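Local coordinates for geobacter metallireducens SMUG1 (Geobacter metallireducens, PDB 5H9I), which belongs to the uracil-DNA glycosylase superfamily, as a SMUG1-type member with a compact alpha/beta fold that holds xanthine in a pocket, at residues A[175-189]-A[200-214]. Residues are numbered along the deposited sequence; the frame is centred on the assembly and turned at random.
With XAN (xanthine), chain B.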
loop_
_atom_site.group_PDB
_atom_site.type_symbol
_atom_site.label_atom_id
_atom_site.label_comp_id
_atom_site.label_asym_id
_atom_site.label_seq_id
_atom_site.Cartn_x
_atom_site.Cartn_y
_atom_site.Cartn_z
ATOM N N ARG A 175 1.197 11.616 6.856
ATOM C CA ARG A 175 0.873 12.990 6.965
ATOM C C ARG A 175 1.356 13.832 5.745
ATOM O O ARG A 175 0.579 14.636 5.264
ATOM C CB ARG A 175 1.441 13.594 8.260
ATOM C CG ARG A 175 0.676 13.182 9.494
ATOM C CD ARG A 175 1.182 13.864 10.706
ATOM N NE ARG A 175 2.462 13.424 11.185
ATOM C CZ ARG A 175 2.621 12.420 12.053
ATOM N NH1 ARG A 175 1.606 11.764 12.543
ATOM N NH2 ARG A 175 3.860 12.102 12.406
ATOM N N ARG A 176 2.591 13.591 5.282
ATOM C CA ARG A 176 3.064 14.282 4.134
ATOM C C ARG A 176 2.187 13.983 2.884
ATOM O O ARG A 176 1.895 14.905 2.108
ATOM C CB ARG A 176 4.484 13.866 3.834
ATOM C CG ARG A 176 5.509 14.475 4.815
ATOM C CD ARG A 176 6.811 13.879 4.658
ATOM N NE ARG A 176 7.851 14.698 5.336
ATOM C CZ ARG A 176 9.062 14.268 5.592
ATOM N NH1 ARG A 176 9.505 13.044 5.353
ATOM N NH2 ARG A 176 9.876 15.186 6.192
ATOM N N THR A 177 1.782 12.736 2.748
ATOM C CA THR A 177 0.926 12.347 1.617
ATOM C C THR A 177 -0.374 13.105 1.627
ATOM O O THR A 177 -0.923 13.581 0.609
ATOM C CB THR A 177 0.744 10.823 1.618
ATOM O OG1 THR A 177 2.001 10.183 1.525
ATOM C CG2 THR A 177 -0.193 10.434 0.502
ATOM N N VAL A 178 -0.954 13.204 2.834
ATOM C CA VAL A 178 -2.234 13.893 2.976
ATOM C C VAL A 178 -2.074 15.416 2.763
ATOM O O VAL A 178 -2.939 16.053 2.146
ATOM C CB VAL A 178 -2.874 13.547 4.375
ATOM C CG1 VAL A 178 -4.012 14.497 4.729
ATOM C CG2 VAL A 178 -3.325 12.106 4.319
ATOM N N VAL A 179 -1.001 15.997 3.263
ATOM C CA VAL A 179 -0.802 17.428 3.001
ATOM C C VAL A 179 -0.609 17.674 1.488
ATOM O O VAL A 179 -1.123 18.663 0.979
ATOM C CB VAL A 179 0.412 17.958 3.776
ATOM C CG1 VAL A 179 0.842 19.386 3.284
ATOM C CG2 VAL A 179 0.055 17.933 5.279
ATOM N N LEU A 180 0.080 16.732 0.782
ATOM C CA LEU A 180 0.221 16.964 -0.686
ATOM C C LEU A 180 -1.064 16.749 -1.476
ATOM O O LEU A 180 -1.436 17.543 -2.364
ATOM C CB LEU A 180 1.249 16.028 -1.150
ATOM C CG LEU A 180 1.548 16.031 -2.717
ATOM C CD1 LEU A 180 2.258 17.310 -3.061
ATOM C CD2 LEU A 180 2.292 14.819 -3.144
ATOM N N LEU A 181 -1.768 15.618 -1.221
ATOM C CA LEU A 181 -2.903 15.229 -2.047
ATOM C C LEU A 181 -4.161 15.909 -1.656
ATOM O O LEU A 181 -5.090 16.001 -2.422
ATOM C CB LEU A 181 -3.076 13.686 -2.025
ATOM C CG LEU A 181 -1.876 12.913 -2.533
ATOM C CD1 LEU A 181 -2.303 11.456 -2.452
ATOM C CD2 LEU A 181 -1.448 13.199 -3.958
ATOM N N ARG A 182 -4.228 16.345 -0.412
ATOM C CA ARG A 182 -5.384 17.064 0.097
ATOM C C ARG A 182 -6.733 16.334 0.038
ATOM O O ARG A 182 -7.700 16.914 -0.303
ATOM C CB ARG A 182 -5.490 18.444 -0.566
ATOM C CG ARG A 182 -4.203 19.263 -0.443
ATOM C CD ARG A 182 -4.357 20.705 -0.931
ATOM N NE ARG A 182 -4.482 20.817 -2.375
ATOM C CZ ARG A 182 -3.464 20.780 -3.248
ATOM N NH1 ARG A 182 -2.215 20.625 -2.830
ATOM N NH2 ARG A 182 -3.687 20.883 -4.538
ATOM N N PRO A 183 -6.786 15.069 0.433
ATOM C CA PRO A 183 -8.052 14.417 0.351
ATOM C C PRO A 183 -9.044 14.897 1.424
ATOM O O PRO A 183 -8.578 15.370 2.471
ATOM C CB PRO A 183 -7.690 12.936 0.675
ATOM C CG PRO A 183 -6.452 13.087 1.541
ATOM C CD PRO A 183 -5.682 14.259 1.008
ATOM N N ARG A 184 -10.320 14.733 1.162
ATOM C CA ARG A 184 -11.378 14.926 2.116
ATOM C C ARG A 184 -11.531 13.701 3.047
ATOM O O ARG A 184 -11.881 13.877 4.137
ATOM C CB ARG A 184 -12.661 15.222 1.318
ATOM C CG ARG A 184 -13.973 15.373 2.042
ATOM C CD ARG A 184 -15.164 15.552 1.080
ATOM N NE ARG A 184 -15.506 14.387 0.246
ATOM C CZ ARG A 184 -16.257 13.352 0.609
ATOM N NH1 ARG A 184 -16.781 13.259 1.829
ATOM N NH2 ARG A 184 -16.473 12.398 -0.245
ATOM N N VAL A 185 -11.260 12.491 2.550
ATOM C CA VAL A 185 -11.483 11.274 3.271
ATOM C C VAL A 185 -10.288 10.326 3.056
ATOM O O VAL A 185 -9.815 10.266 1.908
ATOM C CB VAL A 185 -12.766 10.562 2.800
ATOM C CG1 VAL A 185 -13.112 9.408 3.662
ATOM C CG2 VAL A 185 -13.924 11.518 2.724
ATOM N N VAL A 186 -9.852 9.716 4.129
ATOM C CA VAL A 186 -8.802 8.695 4.100
ATOM C C VAL A 186 -9.421 7.430 4.544
ATOM O O VAL A 186 -10.046 7.381 5.640
ATOM C CB VAL A 186 -7.625 9.104 4.928
ATOM C CG1 VAL A 186 -6.580 8.057 5.035
ATOM C CG2 VAL A 186 -7.024 10.449 4.407
ATOM N N ILE A 187 -9.275 6.350 3.802
ATOM C CA ILE A 187 -9.974 5.114 4.070
ATOM C C ILE A 187 -8.923 4.036 4.296
ATOM O O ILE A 187 -8.211 3.684 3.320
ATOM C CB ILE A 187 -10.880 4.714 2.878
ATOM C CG1 ILE A 187 -11.872 5.825 2.542
ATOM C CG2 ILE A 187 -11.529 3.358 3.117
ATOM C CD1 ILE A 187 -12.771 5.661 1.399
ATOM N N GLY A 188 -8.887 3.456 5.486
ATOM C CA GLY A 188 -8.087 2.297 5.729
ATOM C C GLY A 188 -8.694 1.065 5.069
ATOM O O GLY A 188 -9.901 0.814 5.246
ATOM N N VAL A 189 -7.858 0.295 4.427
ATOM C CA VAL A 189 -8.319 -1.017 3.898
ATOM C C VAL A 189 -7.909 -2.028 4.975
ATOM O O VAL A 189 -6.750 -2.413 5.120
ATOM C CB VAL A 189 -7.695 -1.316 2.573
ATOM C CG1 VAL A 189 -8.189 -2.682 2.048
ATOM C CG2 VAL A 189 -7.943 -0.192 1.583
ATOM N N ALA A 200 -2.280 8.702 12.950
ATOM C CA ALA A 200 -1.394 9.587 12.260
ATOM C C ALA A 200 -1.997 10.926 11.902
ATOM O O ALA A 200 -1.264 11.903 11.799
ATOM C CB ALA A 200 -0.845 8.882 10.988
ATOM N N LEU A 201 -3.292 10.958 11.622
ATOM C CA LEU A 201 -3.969 12.081 11.019
ATOM C C LEU A 201 -4.907 12.876 11.959
ATOM O O LEU A 201 -5.582 13.761 11.495
ATOM C CB LEU A 201 -4.750 11.645 9.781
ATOM C CG LEU A 201 -3.877 10.963 8.759
ATOM C CD1 LEU A 201 -4.757 10.376 7.667
ATOM C CD2 LEU A 201 -2.872 11.911 8.184
ATOM N N GLU A 202 -4.908 12.516 13.244
ATOM C CA GLU A 202 -5.724 13.321 14.176
ATOM C C GLU A 202 -5.318 14.805 14.126
ATOM O O GLU A 202 -4.160 15.157 14.137
ATOM C CB GLU A 202 -5.575 12.744 15.527
ATOM C CG GLU A 202 -6.491 13.461 16.525
ATOM C CD GLU A 202 -6.424 12.924 17.893
ATOM O OE1 GLU A 202 -6.676 11.737 18.041
ATOM O OE2 GLU A 202 -6.020 13.724 18.780
ATOM N N GLY A 203 -6.345 15.652 14.024
ATOM C CA GLY A 203 -6.242 17.055 13.899
ATOM C C GLY A 203 -6.105 17.593 12.547
ATOM O O GLY A 203 -6.164 18.811 12.345
ATOM N N PHE A 204 -5.921 16.744 11.539
ATOM C CA PHE A 204 -6.076 17.163 10.188
ATOM C C PHE A 204 -7.573 17.322 9.828
ATOM O O PHE A 204 -8.473 16.650 10.319
ATOM C CB PHE A 204 -5.393 16.127 9.234
ATOM C CG PHE A 204 -3.906 16.191 9.266
ATOM C CD1 PHE A 204 -3.166 15.782 10.373
ATOM C CD2 PHE A 204 -3.188 16.660 8.215
ATOM C CE1 PHE A 204 -1.793 15.841 10.429
ATOM C CE2 PHE A 204 -1.803 16.660 8.215
ATOM C CZ PHE A 204 -1.084 16.338 9.353
ATOM N N ASP A 205 -7.779 18.149 8.840
ATOM C CA ASP A 205 -9.121 18.353 8.362
ATOM C C ASP A 205 -9.534 17.265 7.338
ATOM O O ASP A 205 -9.735 17.541 6.152
ATOM C CB ASP A 205 -9.206 19.727 7.776
ATOM C CG ASP A 205 -10.662 20.155 7.560
ATOM O OD1 ASP A 205 -11.625 19.533 8.049
ATOM O OD2 ASP A 205 -10.799 21.185 6.883
ATOM N N VAL A 206 -9.600 16.011 7.786
ATOM C CA VAL A 206 -9.929 14.849 6.951
ATOM C C VAL A 206 -10.793 13.933 7.763
ATOM O O VAL A 206 -10.639 13.904 8.951
ATOM C CB VAL A 206 -8.753 13.949 6.507
ATOM C CG1 VAL A 206 -7.925 14.569 5.498
ATOM C CG2 VAL A 206 -7.916 13.477 7.667
ATOM N N GLU A 207 -11.701 13.187 7.149
ATOM C CA GLU A 207 -12.397 12.172 7.801
ATOM C C GLU A 207 -11.616 10.899 7.577
ATOM O O GLU A 207 -11.027 10.727 6.490
ATOM C CB GLU A 207 -13.818 12.020 7.199
ATOM C CG GLU A 207 -14.709 13.220 7.410
ATOM C CD GLU A 207 -14.911 13.650 8.886
ATOM O OE1 GLU A 207 -14.997 12.784 9.851
ATOM O OE2 GLU A 207 -14.922 14.887 9.064
ATOM N N VAL A 208 -11.685 9.970 8.482
ATOM C CA VAL A 208 -11.083 8.674 8.364
ATOM C C VAL A 208 -12.145 7.597 8.538
ATOM O O VAL A 208 -12.967 7.650 9.492
ATOM C CB VAL A 208 -9.962 8.441 9.347
ATOM C CG1 VAL A 208 -9.474 6.984 9.350
ATOM C CG2 VAL A 208 -8.855 9.446 9.164
ATOM N N GLY A 209 -12.149 6.612 7.647
ATOM C CA GLY A 209 -13.040 5.490 7.659
ATOM C C GLY A 209 -12.306 4.225 7.215
ATOM O O GLY A 209 -11.058 4.151 7.172
ATOM N N ARG A 210 -13.081 3.172 7.047
ATOM C CA ARG A 210 -12.584 1.832 6.829
ATOM C C ARG A 210 -13.440 1.164 5.774
ATOM O O ARG A 210 -14.595 1.352 5.768
ATOM C CB ARG A 210 -12.686 0.993 8.139
ATOM C CG ARG A 210 -12.293 -0.483 7.975
ATOM C CD ARG A 210 -12.495 -1.469 9.150
ATOM N NE ARG A 210 -13.891 -1.764 9.566
ATOM C CZ ARG A 210 -14.753 -2.712 9.108
ATOM N NH1 ARG A 210 -15.939 -2.768 9.690
ATOM N NH2 ARG A 210 -14.514 -3.629 8.129
ATOM N N ILE A 211 -12.823 0.373 4.912
ATOM C CA ILE A 211 -13.530 -0.650 4.218
ATOM C C ILE A 211 -12.978 -2.048 4.586
ATOM O O ILE A 211 -11.812 -2.204 5.007
ATOM C CB ILE A 211 -13.492 -0.491 2.684
ATOM C CG1 ILE A 211 -12.103 -0.578 2.134
ATOM C CG2 ILE A 211 -14.342 0.752 2.273
ATOM C CD1 ILE A 211 -12.064 -0.688 0.598
ATOM N N ILE A 212 -13.826 -3.040 4.380
ATOM C CA ILE A 212 -13.399 -4.434 4.585
ATOM C C ILE A 212 -12.134 -4.679 3.722
ATOM O O ILE A 212 -12.080 -4.291 2.549
ATOM C CB ILE A 212 -14.572 -5.364 4.224
ATOM C CG1 ILE A 212 -14.218 -6.777 4.426
ATOM C CG2 ILE A 212 -15.131 -5.037 2.886
ATOM C CD1 ILE A 212 -15.528 -7.648 4.349
ATOM N N HIS A 213 -11.228 -5.472 4.264
ATOM C CA HIS A 213 -10.073 -5.898 3.493
ATOM C C HIS A 213 -10.468 -7.028 2.548
ATOM O O HIS A 213 -11.281 -7.889 2.896
ATOM C CB HIS A 213 -9.012 -6.367 4.457
ATOM C CG HIS A 213 -7.690 -6.566 3.827
ATOM N ND1 HIS A 213 -7.430 -7.636 2.998
ATOM C CD2 HIS A 213 -6.570 -5.814 3.863
ATOM C CE1 HIS A 213 -6.185 -7.539 2.567
ATOM N NE2 HIS A 213 -5.646 -6.481 3.112
ATOM N N PRO A 214 -9.933 -7.034 1.343
ATOM C CA PRO A 214 -10.354 -7.995 0.302
ATOM C C PRO A 214 -9.797 -9.418 0.467
ATOM O O PRO A 214 -10.195 -10.211 -0.390
ATOM C CB PRO A 214 -9.877 -7.309 -1.017
ATOM C CG PRO A 214 -8.685 -6.514 -0.622
ATOM C CD PRO A 214 -9.083 -5.951 0.718
HETATM N N9 XAN B . -2.320 -7.236 -0.331
HETATM C C4 XAN B . -1.880 -6.030 -0.101
HETATM N N3 XAN B . -1.164 -5.146 -0.789
HETATM C C2 XAN B . -0.889 -4.030 -0.280
HETATM O O2 XAN B . -0.194 -3.269 -0.903
HETATM N N1 XAN B . -1.347 -3.637 0.918
HETATM C C6 XAN B . -2.079 -4.391 1.681
HETATM O O6 XAN B . -2.458 -4.065 2.812
HETATM C C5 XAN B . -2.355 -5.675 1.208
HETATM N N7 XAN B . -3.043 -6.697 1.696
HETATM C C8 XAN B . -3.026 -7.636 0.764
#
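Val-186 pairs with Val-208, one step in from the start of two parallel neighbours, strands 185-189 and 207-211, whose axes come within 4.4 Å of each other, 30° from parallel. Five backbone hydrogen bonds form the ladder, from Glu-207 N to Arg-184 O through Ile-211 N to Gly-188 O. Apolar packing ties the strands to the ends of helices 160-181 and 191-201. Leu-201 splits its branches: CD1 meets the methyls of Val-186 tip to tip, 4.0 Å from CG1, while CD2 lies 3.9 Å from Val-178 CG2. With Val-178 CG1 anti to its backbone N (chi1 165°), that methyl is left for Val-206 CG1 and the Phe-204 ring, whose edge takes Val-179 CG2. Arg-175 crosses Phe-204 through its CG and CD, then bends at chi3 (-72°) and gives NH1 to Ala-200 O at 3.0 Å, on a lone pair. At the far end Val-189 CG1 touches Pro-214 CD at 3.6 Å, beside His-213, whose NE2 donates to xanthine N7 at 3.0 Å. The two strands belong to a beta-alpha-beta crossover through helix 191-201, with the end of helix 160-181 packed against it, and deliver His-213 to the xanthine pocket, as in the uracil-DNA glycosylase fold.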